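Local coordinates for HTPA Reductase (Selaginella moellendorffii, PDB 5U5N), which probably catalyses the NAD(P)H-dependent reduction of 4-hydroxy-tetrahydrodipicolinate to tetrahydrodipicolinate in the diaminopimelate route to lysine, at residues G14-A19 / V78-P83; G42-V47 / V53-V58; S59-V64 / V86-E91. All blocks are in the same frame, centred on the assembly; numbering follows the deposited sequence.

All three contacts belong to the nucleotide-binding half of the chain and lie on the same side of its centre. Contact 1 binds the pyrophosphate of NAD through backbone amides and packs on its riboses, adenine and nicotinamide, and contact 3 reaches the amino group of the adenine. The two meet directly: Asn-89 ND2 is 2.8 Å from Asp-79 OD2, a probable hydrogen bond. Contact 2 is a hairpin that flanks the adenosine half, where Val-58 touches NAD; its centre lies about 14 and 15 Å from the centres of contacts 1 and 3. It touches contact 3 where Arg-56 CB packs 3.5 Å from Val-64 CG2, while its nearest atoms stay about 6 Å from contact 1.

Contact 1: residues G14-A19 / V78-P83; sequences GKVGQA and VDYTLP. With NAD (nicotinamide-adenine-dinucleotide), chain C.
Gly-17, in the first turn of helix 15-27, and Tyr-80, just past the end of strand 76-79, lie with their CA atoms 5.4 Å apart. No direct hydrogen bond joins the segments; a water mediates instead, accepting from Gly-17 N and donating to Tyr-80 O and to NAD O2N. The glycine-containing turn after strand 7-10, the start of helix 15-27 and the end of strand 76-79 form the dinucleotide-binding site of a Rossmann fold. Gly-14 is the N-cap, its CA 3.2 Å from NAD O5B, leaving no room for a side chain. The next two amides point at the pyrophosphate: Lys-15 N donates to NAD O2A at 2.9 Å, and Val-16 N to NAD O2N at 2.8 Å, nearly straight at 163°. The helix N-terminus would probably help to offset the phosphate charge.

Val-16 carries the side-chain packing. Its CG1, anti to the backbone N (chi1 178°), sits over one face of the Tyr-80 ring in a CH-pi contact, 3.5 Å from the centroid and displaced toward CD1 and CE1. The other branch, CG2, lies 3.6 Å from NAD C6N, obliquely beside the rim of the nicotinamide ring. NAD O4D approaches the same tyrosine at its edge, in the ring plane, 3.4 Å from CD1. The phenol is anchored at its far end by a hydrogen bond between Tyr-80 OH and Thr-247 OG1. Thr-81 turns CG2 to the adenine, 3.3 Å from NAD N3A, while its OG1 donates to the syn side of Asp-79 OD1.

In the parallel sheet, strand 76-79 runs between strands 7-10 and 100-102. Val-20 of helix 15-27 packs on both Val-78 and Tyr-80, and helix 241-259 supplies Thr-247 and Val-251 against Val-78.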
loop_
_atom_site.group_PDB
_atom_site.type_symbol
_atom_site.label_atom_id
_atom_site.label_comp_id
_atom_site.label_asym_id
_atom_site.label_seq_id
_atom_site.Cartn_x
_atom_site.Cartn_y
_atom_site.Cartn_z
ATOM N N GLY A 14 -33.158 -7.232 7.139
ATOM C CA GLY A 14 -32.194 -6.340 7.798
ATOM C C GLY A 14 -31.498 -5.423 6.793
ATOM O O GLY A 14 -31.604 -5.644 5.594
ATOM N N LYS A 15 -30.810 -4.395 7.260
ATOM C CA LYS A 15 -30.273 -3.379 6.332
ATOM C C LYS A 15 -29.154 -3.914 5.456
ATOM O O LYS A 15 -29.197 -3.736 4.258
ATOM C CB LYS A 15 -29.790 -2.138 7.067
ATOM C CG LYS A 15 -30.785 -1.576 8.041
ATOM C CD LYS A 15 -30.973 -0.096 7.889
ATOM C CE LYS A 15 -31.559 0.439 9.171
ATOM N NZ LYS A 15 -30.459 0.679 10.156
ATOM N N VAL A 16 -28.181 -4.588 6.067
ATOM C CA VAL A 16 -27.034 -5.162 5.346
ATOM C C VAL A 16 -27.439 -6.416 4.602
ATOM O O VAL A 16 -26.979 -6.646 3.477
ATOM C CB VAL A 16 -25.843 -5.483 6.297
ATOM C CG1 VAL A 16 -24.669 -6.121 5.553
ATOM C CG2 VAL A 16 -25.352 -4.201 6.975
ATOM N N GLY A 17 -28.256 -7.248 5.257
ATOM C CA GLY A 17 -28.838 -8.436 4.638
ATOM C C GLY A 17 -29.584 -8.143 3.346
ATOM O O GLY A 17 -29.315 -8.791 2.350
ATOM N N GLN A 18 -30.448 -7.126 3.340
ATOM C CA GLN A 18 -31.106 -6.640 2.097
ATOM C C GLN A 18 -30.088 -6.198 1.019
ATOM O O GLN A 18 -30.204 -6.587 -0.140
ATOM C CB GLN A 18 -32.018 -5.454 2.414
ATOM C CG GLN A 18 -32.669 -4.786 1.208
ATOM C CD GLN A 18 -33.859 -3.932 1.562
ATOM O OE1 GLN A 18 -34.704 -4.332 2.355
ATOM N NE2 GLN A 18 -33.933 -2.729 0.964
ATOM N N ALA A 19 -29.119 -5.362 1.408
ATOM C CA ALA A 19 -28.070 -4.911 0.485
ATOM C C ALA A 19 -27.319 -6.102 -0.119
ATOM O O ALA A 19 -27.143 -6.138 -1.322
ATOM C CB ALA A 19 -27.132 -3.941 1.169
ATOM N N VAL A 78 -25.673 -16.927 3.910
ATOM C CA VAL A 78 -25.070 -15.679 4.303
ATOM C C VAL A 78 -25.825 -15.132 5.502
ATOM O O VAL A 78 -27.051 -14.893 5.390
ATOM C CB VAL A 78 -25.182 -14.681 3.159
ATOM C CG1 VAL A 78 -24.689 -13.323 3.600
ATOM C CG2 VAL A 78 -24.352 -15.171 1.964
ATOM N N ASP A 79 -25.124 -14.976 6.638
ATOM C CA ASP A 79 -25.690 -14.512 7.889
ATOM C C ASP A 79 -25.277 -13.074 8.209
ATOM O O ASP A 79 -24.112 -12.820 8.518
ATOM C CB ASP A 79 -25.282 -15.452 9.023
ATOM C CG ASP A 79 -26.086 -15.241 10.291
ATOM O OD1 ASP A 79 -25.863 -14.224 10.952
ATOM O OD2 ASP A 79 -26.965 -16.107 10.642
ATOM N N TYR A 80 -26.242 -12.151 8.080
ATOM C CA TYR A 80 -26.198 -10.816 8.648
ATOM C C TYR A 80 -27.450 -10.624 9.508
ATOM O O TYR A 80 -28.498 -10.134 9.036
ATOM C CB TYR A 80 -26.160 -9.737 7.576
ATOM C CG TYR A 80 -24.817 -9.566 6.934
ATOM C CD1 TYR A 80 -23.864 -8.706 7.483
ATOM C CD2 TYR A 80 -24.499 -10.235 5.753
ATOM C CE1 TYR A 80 -22.614 -8.506 6.881
ATOM C CE2 TYR A 80 -23.251 -10.049 5.136
ATOM C CZ TYR A 80 -22.312 -9.185 5.704
ATOM O OH TYR A 80 -21.074 -9.023 5.082
ATOM N N THR A 81 -27.301 -11.005 10.770
ATOM C CA THR A 81 -28.332 -10.941 11.765
ATOM C C THR A 81 -27.958 -9.963 12.867
ATOM O O THR A 81 -27.924 -8.787 12.630
ATOM C CB THR A 81 -28.670 -12.366 12.283
ATOM O OG1 THR A 81 -27.472 -13.002 12.782
ATOM C CG2 THR A 81 -29.249 -13.203 11.173
ATOM N N LEU A 82 -27.729 -10.421 14.081
ATOM C CA LEU A 82 -27.583 -9.530 15.215
ATOM C C LEU A 82 -26.635 -10.252 16.132
ATOM O O LEU A 82 -26.639 -11.489 16.162
ATOM C CB LEU A 82 -28.930 -9.300 15.939
ATOM C CG LEU A 82 -30.027 -8.390 15.364
ATOM C CD1 LEU A 82 -31.261 -8.338 16.232
ATOM C CD2 LEU A 82 -29.465 -6.991 15.189
ATOM N N PRO A 83 -25.809 -9.504 16.890
ATOM C CA PRO A 83 -24.860 -10.148 17.796
ATOM C C PRO A 83 -25.489 -11.250 18.654
ATOM O O PRO A 83 -24.904 -12.312 18.819
ATOM C CB PRO A 83 -24.348 -8.984 18.636
ATOM C CG PRO A 83 -24.419 -7.817 17.708
ATOM C CD PRO A 83 -25.627 -8.044 16.845
HETATM P PA NAD C . -30.384 -4.808 11.200
HETATM O O1A NAD C . -30.784 -4.520 12.636
HETATM O O2A NAD C . -30.764 -3.872 10.070
HETATM O O5B NAD C . -30.894 -6.255 10.769
HETATM C C5B NAD C . -30.525 -7.436 11.455
HETATM C C4B NAD C . -31.677 -8.411 11.249
HETATM O O4B NAD C . -31.385 -9.691 11.806
HETATM C C3B NAD C . -32.986 -7.933 11.877
HETATM O O3B NAD C . -33.899 -7.548 10.832
HETATM C C2B NAD C . -33.457 -9.106 12.751
HETATM O O2B NAD C . -34.892 -9.282 12.712
HETATM C C1B NAD C . -32.624 -10.285 12.209
HETATM N N9A NAD C . -32.358 -11.439 13.110
HETATM C C8A NAD C . -32.109 -11.405 14.436
HETATM N N7A NAD C . -31.908 -12.654 14.916
HETATM C C5A NAD C . -32.014 -13.515 13.888
HETATM C C6A NAD C . -31.929 -14.981 13.709
HETATM N N6A NAD C . -31.665 -15.793 14.755
HETATM N N1A NAD C . -32.106 -15.493 12.471
HETATM C C2A NAD C . -32.379 -14.706 11.408
HETATM N N3A NAD C . -32.482 -13.359 11.505
HETATM C C4A NAD C . -32.309 -12.714 12.696
HETATM O O3 NAD C . -28.789 -5.069 11.220
HETATM P PN NAD C . -27.791 -4.676 10.003
HETATM O O1N NAD C . -27.771 -3.165 9.966
HETATM O O2N NAD C . -28.177 -5.457 8.761
HETATM O O5D NAD C . -26.427 -5.324 10.570
HETATM C C5D NAD C . -26.378 -6.723 10.830
HETATM C C4D NAD C . -25.057 -7.168 11.445
HETATM O O4D NAD C . -24.031 -7.106 10.448
HETATM C C3D NAD C . -24.589 -6.303 12.624
HETATM O O3D NAD C . -24.041 -7.111 13.681
HETATM C C2D NAD C . -23.513 -5.421 12.020
HETATM O O2D NAD C . -22.487 -5.054 12.943
HETATM C C1D NAD C . -22.931 -6.333 10.947
HETATM N N1N NAD C . -22.180 -5.658 9.868
HETATM C C2N NAD C . -21.022 -6.238 9.504
HETATM C C3N NAD C . -20.219 -5.719 8.493
HETATM C C7N NAD C . -18.911 -6.395 8.123
HETATM O O7N NAD C . -18.025 -5.715 7.630
HETATM N N7N NAD C . -18.699 -7.705 8.332
HETATM C C4N NAD C . -20.649 -4.555 7.855
HETATM C C5N NAD C . -21.848 -3.956 8.235
HETATM C C6N NAD C . -22.606 -4.530 9.255
HETATM O O HOH W 1 -29.114 -7.873 7.990
#

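Contact 2: residues G42-V47 / V53-V58; sequences GGKRVV and VDVREV
Lys-44 lays the start of its side chain alongside that of Val-55, both pointing the same way, with Lys-44 CG 3.8 Å from Val-55 CB. Beyond CG the chain bends at chi3 (74°) and chi4, bringing NZ back to its own segment, where it donates to Gly-42 O at 2.8 Å from above the carbonyl plane. Cut back to alanine, this position would probably leave Gly-42 O without its ammonium partner and one flank of Val-55 uncovered. On the same face of the sheet Val-46 turns CG2 between two valines, 3.8 Å from both Val-53 CB and Val-55 CG2, and Cys-12 packs on all three.

The backbones are paired antiparallel. Lys-44 and Val-55 exchange two hydrogen bonds, Val-55 N reaching Lys-44 O at 2.7 Å, and Val-46 and Val-53 do likewise. Arg-45 and Asp-54 form the non-hydrogen-bonded pair between them, with their side chains on the other face; between the strands, Arg-45 CA makes a CA-H...O contact with Val-53 O at 3.3 Å. Within the second strand, Asp-54 OD2 and Arg-56 NH1 form a long salt bridge of 3.5 Å, and Glu-60 and Glu-67 also hold this arginine.

This is a beta hairpin, its strands 143° apart in direction, whose second strand, 51-57, is the middle strand of a small mixed sheet and runs parallel to strand 34-37 along its other edge.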
loop_
_atom_site.group_PDB
_atom_site.type_symbol
_atom_site.label_atom_id
_atom_site.label_comp_id
_atom_site.label_asym_id
_atom_site.label_seq_id
_atom_site.Cartn_x
_atom_site.Cartn_y
_atom_site.Cartn_z
ATOM N N GLY A 42 -42.410 -10.890 12.136
ATOM C CA GLY A 42 -43.395 -11.793 11.506
ATOM C C GLY A 42 -42.951 -12.324 10.156
ATOM O O GLY A 42 -41.995 -11.829 9.576
ATOM N N GLY A 43 -43.649 -13.343 9.664
ATOM C CA GLY A 43 -43.488 -13.795 8.280
ATOM C C GLY A 43 -43.942 -12.742 7.262
ATOM O O GLY A 43 -44.834 -11.923 7.538
ATOM N N LYS A 44 -43.335 -12.755 6.087
ATOM C CA LYS A 44 -43.703 -11.813 5.027
ATOM C C LYS A 44 -43.057 -12.189 3.687
ATOM O O LYS A 44 -42.186 -13.042 3.639
ATOM C CB LYS A 44 -43.282 -10.382 5.411
ATOM C CG LYS A 44 -41.829 -10.265 5.897
ATOM C CD LYS A 44 -41.529 -8.877 6.385
ATOM C CE LYS A 44 -42.163 -8.554 7.736
ATOM N NZ LYS A 44 -41.436 -9.168 8.886
ATOM N N ARG A 45 -43.503 -11.524 2.628
ATOM C CA ARG A 45 -42.978 -11.684 1.280
ATOM C C ARG A 45 -42.317 -10.365 0.919
ATOM O O ARG A 45 -42.974 -9.330 0.914
ATOM C CB ARG A 45 -44.099 -11.959 0.250
ATOM C CG ARG A 45 -44.545 -13.400 0.047
ATOM C CD ARG A 45 -45.913 -13.467 -0.662
ATOM N NE ARG A 45 -47.020 -12.920 0.171
ATOM C CZ ARG A 45 -48.259 -12.663 -0.231
ATOM N NH1 ARG A 45 -48.650 -12.911 -1.486
ATOM N NH2 ARG A 45 -49.142 -12.166 0.644
ATOM N N VAL A 46 -41.021 -10.406 0.614
ATOM C CA VAL A 46 -40.301 -9.205 0.154
ATOM C C VAL A 46 -39.816 -9.402 -1.276
ATOM O O VAL A 46 -39.568 -10.536 -1.700
ATOM C CB VAL A 46 -39.117 -8.839 1.071
ATOM C CG1 VAL A 46 -39.584 -8.586 2.493
ATOM C CG2 VAL A 46 -38.034 -9.897 1.094
ATOM N N VAL A 47 -39.664 -8.300 -2.016
ATOM C CA VAL A 47 -39.111 -8.352 -3.372
ATOM C C VAL A 47 -37.644 -7.912 -3.348
ATOM O O VAL A 47 -37.354 -6.806 -2.944
ATOM C CB VAL A 47 -39.899 -7.462 -4.357
ATOM C CG1 VAL A 47 -39.541 -7.852 -5.787
ATOM C CG2 VAL A 47 -41.404 -7.590 -4.137
ATOM N N VAL A 53 -39.038 -13.130 -2.043
ATOM C CA VAL A 53 -38.499 -13.965 -0.960
ATOM C C VAL A 53 -39.548 -14.151 0.137
ATOM O O VAL A 53 -40.060 -13.182 0.688
ATOM C CB VAL A 53 -37.207 -13.375 -0.335
ATOM C CG1 VAL A 53 -36.659 -14.274 0.764
ATOM C CG2 VAL A 53 -36.130 -13.179 -1.406
ATOM N N ASP A 54 -39.819 -15.408 0.440
ATOM C CA ASP A 54 -40.666 -15.828 1.553
ATOM C C ASP A 54 -39.855 -15.740 2.862
ATOM O O ASP A 54 -39.017 -16.584 3.140
ATOM C CB ASP A 54 -41.106 -17.265 1.267
ATOM C CG ASP A 54 -42.166 -17.775 2.198
ATOM O OD1 ASP A 54 -42.680 -17.020 3.048
ATOM O OD2 ASP A 54 -42.516 -18.976 2.062
ATOM N N VAL A 55 -40.092 -14.689 3.641
ATOM C CA VAL A 55 -39.389 -14.479 4.897
ATOM C C VAL A 55 -40.173 -15.202 6.037
ATOM O O VAL A 55 -41.365 -14.952 6.251
ATOM C CB VAL A 55 -39.214 -12.977 5.164
ATOM C CG1 VAL A 55 -38.527 -12.742 6.501
ATOM C CG2 VAL A 55 -38.426 -12.331 4.008
ATOM N N ARG A 56 -39.487 -16.102 6.734
ATOM C CA ARG A 56 -40.105 -16.992 7.684
ATOM C C ARG A 56 -39.533 -16.671 9.056
ATOM O O ARG A 56 -38.402 -16.197 9.182
ATOM C CB ARG A 56 -39.827 -18.445 7.301
ATOM C CG ARG A 56 -40.218 -18.799 5.865
ATOM C CD ARG A 56 -41.709 -19.111 5.728
ATOM N NE ARG A 56 -42.008 -20.482 6.183
ATOM C CZ ARG A 56 -41.858 -21.598 5.452
ATOM N NH1 ARG A 56 -41.462 -21.564 4.177
ATOM N NH2 ARG A 56 -42.101 -22.777 6.007
ATOM N N GLU A 57 -40.332 -16.944 10.078
ATOM C CA GLU A 57 -39.949 -16.703 11.462
ATOM C C GLU A 57 -38.869 -17.690 11.842
ATOM O O GLU A 57 -38.828 -18.806 11.341
ATOM C CB GLU A 57 -41.163 -16.837 12.403
ATOM C CG GLU A 57 -42.268 -15.816 12.134
ATOM C CD GLU A 57 -43.489 -15.967 13.032
ATOM O OE1 GLU A 57 -43.426 -16.696 14.057
ATOM O OE2 GLU A 57 -44.535 -15.342 12.727
ATOM N N VAL A 58 -37.980 -17.266 12.730
ATOM C CA VAL A 58 -36.859 -18.121 13.118
ATOM C C VAL A 58 -37.305 -19.377 13.884
ATOM O O VAL A 58 -36.608 -20.378 13.867
ATOM C CB VAL A 58 -35.761 -17.357 13.894
ATOM C CG1 VAL A 58 -36.206 -16.976 15.306
ATOM C CG2 VAL A 58 -34.471 -18.169 13.884
#

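Contact 3: residues S59-V64 / V86-E91; sequences SEREDV and VNDNAE. With NAD (nicotinamide-adenine-dinucleotide), chain C.
Arg-61 reaches from helix 61-71 to Asp-88 on helix 86-95, where the backbones stand 10.0 Å apart at the CA atoms of Arg-61 and Asn-89. From CB, directed toward the other helix, the chain leaves with CG between the backbone N and carbonyl carbon (chi1 67°), then runs fully extended through CD to NE. This straight arm delivers the guanidinium to a single carboxylate oxygen: Asp-88 OD2 lies 3.1 Å from Arg-61 NH2 and 3.2 Å from Arg-61 NH1. CZ stands between, 3.5 Å from the same OD2. The guanidinium and carboxylate planes are nearly parallel, 9° apart, but OD2 meets the guanidinium obliquely, and with N-H...O angles near 130° both bonds of the salt bridge are weak. Asn-89 OD1 is the next nearest, 4.0 Å from Arg-61 NH1, too far for a hydrogen bond.

That oxygen lies 3.0 Å from NAD N6A, the adenine amino group, while Asn-89 ND2 donates to Asp-79 OD2, which probably fixes how the amide is turned.

Around the arm, Phe-92, a turn further along helix 86-95, makes a cation-pi contact with the arginine, and Leu-36 of strand 34-37 packs on it. Helix 109-119 backs helix 86-95, placing Leu-112 against Val-86 and Ala-90.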
loop_
_atom_site.group_PDB
_atom_site.type_symbol
_atom_site.label_atom_id
_atom_site.label_comp_id
_atom_site.label_asym_id
_atom_site.label_seq_id
_atom_site.Cartn_x
_atom_site.Cartn_y
_atom_site.Cartn_z
ATOM N N SER A 59 -38.471 -19.332 14.517
ATOM C CA SER A 59 -39.055 -20.535 15.135
ATOM C C SER A 59 -39.289 -21.672 14.138
ATOM O O SER A 59 -39.261 -22.841 14.531
ATOM C CB SER A 59 -40.368 -20.195 15.829
ATOM O OG SER A 59 -41.190 -19.453 14.963
ATOM N N GLU A 60 -39.529 -21.336 12.867
ATOM C CA GLU A 60 -39.732 -22.333 11.813
ATOM C C GLU A 60 -38.436 -22.822 11.106
ATOM O O GLU A 60 -38.490 -23.423 10.014
ATOM C CB GLU A 60 -40.652 -21.747 10.752
ATOM C CG GLU A 60 -42.077 -21.407 11.172
ATOM C CD GLU A 60 -42.851 -20.659 10.062
ATOM O OE1 GLU A 60 -42.327 -20.460 8.933
ATOM O OE2 GLU A 60 -43.985 -20.230 10.317
ATOM N N ARG A 61 -37.268 -22.560 11.681
ATOM C CA ARG A 61 -36.021 -22.724 10.911
ATOM C C ARG A 61 -35.666 -24.158 10.488
ATOM O O ARG A 61 -34.990 -24.369 9.496
ATOM C CB ARG A 61 -34.849 -22.086 11.634
ATOM C CG ARG A 61 -34.445 -22.747 12.937
ATOM C CD ARG A 61 -33.307 -21.954 13.538
ATOM N NE ARG A 61 -32.925 -22.512 14.829
ATOM C CZ ARG A 61 -31.807 -22.216 15.480
ATOM N NH1 ARG A 61 -30.912 -21.351 14.979
ATOM N NH2 ARG A 61 -31.567 -22.800 16.641
ATOM N N GLU A 62 -36.144 -25.139 11.229
ATOM C CA GLU A 62 -35.979 -26.547 10.854
ATOM C C GLU A 62 -36.727 -26.828 9.535
ATOM O O GLU A 62 -36.157 -27.386 8.595
ATOM C CB GLU A 62 -36.530 -27.474 11.959
ATOM C CG GLU A 62 -35.973 -27.228 13.367
ATOM C CD GLU A 62 -34.851 -28.167 13.758
ATOM O OE1 GLU A 62 -33.735 -28.078 13.178
ATOM O OE2 GLU A 62 -35.099 -28.992 14.662
ATOM N N ASP A 63 -38.009 -26.442 9.492
ATOM C CA ASP A 63 -38.892 -26.670 8.331
ATOM C C ASP A 63 -38.309 -25.908 7.127
ATOM O O ASP A 63 -38.166 -26.445 6.025
ATOM C CB ASP A 63 -40.318 -26.159 8.586
ATOM C CG ASP A 63 -41.105 -26.982 9.640
ATOM O OD1 ASP A 63 -40.655 -28.100 10.012
ATOM O OD2 ASP A 63 -42.194 -26.496 10.083
ATOM N N VAL A 64 -37.974 -24.654 7.366
ATOM C CA VAL A 64 -37.452 -23.792 6.325
ATOM C C VAL A 64 -36.207 -24.418 5.647
ATOM O O VAL A 64 -36.151 -24.478 4.434
ATOM C CB VAL A 64 -37.183 -22.389 6.873
ATOM C CG1 VAL A 64 -36.294 -21.572 5.944
ATOM C CG2 VAL A 64 -38.498 -21.716 7.119
ATOM N N VAL A 86 -25.645 -14.613 16.753
ATOM C CA VAL A 86 -24.445 -15.149 16.090
ATOM C C VAL A 86 -24.106 -16.588 16.469
ATOM O O VAL A 86 -24.048 -17.437 15.591
ATOM C CB VAL A 86 -23.204 -14.270 16.327
ATOM C CG1 VAL A 86 -21.897 -15.002 16.000
ATOM C CG2 VAL A 86 -23.310 -13.029 15.501
ATOM N N ASN A 87 -23.856 -16.860 17.741
ATOM C CA ASN A 87 -23.384 -18.197 18.138
ATOM C C ASN A 87 -24.410 -19.300 17.921
ATOM O O ASN A 87 -24.067 -20.440 17.586
ATOM C CB ASN A 87 -22.951 -18.215 19.600
ATOM C CG ASN A 87 -21.767 -17.354 19.842
ATOM O OD1 ASN A 87 -21.917 -16.197 20.211
ATOM N ND2 ASN A 87 -20.571 -17.899 19.570
ATOM N N ASP A 88 -25.665 -18.952 18.141
ATOM C CA ASP A 88 -26.763 -19.877 17.941
ATOM C C ASP A 88 -26.979 -20.192 16.443
ATOM O O ASP A 88 -27.029 -21.350 16.054
ATOM C CB ASP A 88 -28.025 -19.298 18.570
ATOM C CG ASP A 88 -29.051 -20.339 18.818
ATOM O OD1 ASP A 88 -29.002 -20.967 19.923
ATOM O OD2 ASP A 88 -29.894 -20.513 17.897
ATOM N N ASN A 89 -27.062 -19.160 15.613
ATOM C CA ASN A 89 -27.148 -19.363 14.156
ATOM C C ASN A 89 -25.986 -20.234 13.671
ATOM O O ASN A 89 -26.204 -21.154 12.905
ATOM C CB ASN A 89 -27.178 -18.035 13.383
ATOM C CG ASN A 89 -28.471 -17.274 13.557
ATOM O OD1 ASN A 89 -29.361 -17.703 14.282
ATOM N ND2 ASN A 89 -28.589 -16.143 12.898
ATOM N N ALA A 90 -24.772 -19.967 14.149
ATOM C CA ALA A 90 -23.593 -20.738 13.733
ATOM C C ALA A 90 -23.684 -22.195 14.145
ATOM O O ALA A 90 -23.374 -23.085 13.352
ATOM C CB ALA A 90 -22.317 -20.130 14.280
ATOM N N GLU A 91 -24.106 -22.455 15.382
ATOM C CA GLU A 91 -24.281 -23.833 15.810
ATOM C C GLU A 91 -25.355 -24.518 15.007
ATOM O O GLU A 91 -25.217 -25.683 14.665
ATOM C CB GLU A 91 -24.565 -23.913 17.281
ATOM C CG GLU A 91 -23.338 -23.594 18.089
ATOM C CD GLU A 91 -23.689 -23.149 19.498
ATOM O OE1 GLU A 91 -24.470 -23.849 20.190
ATOM O OE2 GLU A 91 -23.164 -22.092 19.937
HETATM P PA NAD C . -30.384 -4.808 11.200
HETATM O O1A NAD C . -30.784 -4.520 12.636
HETATM O O2A NAD C . -30.764 -3.872 10.070
HETATM O O5B NAD C . -30.894 -6.255 10.769
HETATM C C5B NAD C . -30.525 -7.436 11.455
HETATM C C4B NAD C . -31.677 -8.411 11.249
HETATM O O4B NAD C . -31.385 -9.691 11.806
HETATM C C3B NAD C . -32.986 -7.933 11.877
HETATM O O3B NAD C . -33.899 -7.548 10.832
HETATM C C2B NAD C . -33.457 -9.106 12.751
HETATM O O2B NAD C . -34.892 -9.282 12.712
HETATM C C1B NAD C . -32.624 -10.285 12.209
HETATM N N9A NAD C . -32.358 -11.439 13.110
HETATM C C8A NAD C . -32.109 -11.405 14.436
HETATM N N7A NAD C . -31.908 -12.654 14.916
HETATM C C5A NAD C . -32.014 -13.515 13.888
HETATM C C6A NAD C . -31.929 -14.981 13.709
HETATM N N6A NAD C . -31.665 -15.793 14.755
HETATM N N1A NAD C . -32.106 -15.493 12.471
HETATM C C2A NAD C . -32.379 -14.706 11.408
HETATM N N3A NAD C . -32.482 -13.359 11.505
HETATM C C4A NAD C . -32.309 -12.714 12.696
HETATM O O3 NAD C . -28.789 -5.069 11.220
HETATM P PN NAD C . -27.791 -4.676 10.003
HETATM O O1N NAD C . -27.771 -3.165 9.966
HETATM O O2N NAD C . -28.177 -5.457 8.761
HETATM O O5D NAD C . -26.427 -5.324 10.570
HETATM C C5D NAD C . -26.378 -6.723 10.830
HETATM C C4D NAD C . -25.057 -7.168 11.445
HETATM O O4D NAD C . -24.031 -7.106 10.448
HETATM C C3D NAD C . -24.589 -6.303 12.624
HETATM O O3D NAD C . -24.041 -7.111 13.681
HETATM C C2D NAD C . -23.513 -5.421 12.020
HETATM O O2D NAD C . -22.487 -5.054 12.943
HETATM C C1D NAD C . -22.931 -6.333 10.947
HETATM N N1N NAD C . -22.180 -5.658 9.868
HETATM C C2N NAD C . -21.022 -6.238 9.504
HETATM C C3N NAD C . -20.219 -5.719 8.493
HETATM C C7N NAD C . -18.911 -6.395 8.123
HETATM O O7N NAD C . -18.025 -5.715 7.630
HETATM N N7N NAD C . -18.699 -7.705 8.332
HETATM C C4N NAD C . -20.649 -4.555 7.855
HETATM C C5N NAD C . -21.848 -3.956 8.235
HETATM C C6N NAD C . -22.606 -4.530 9.255
#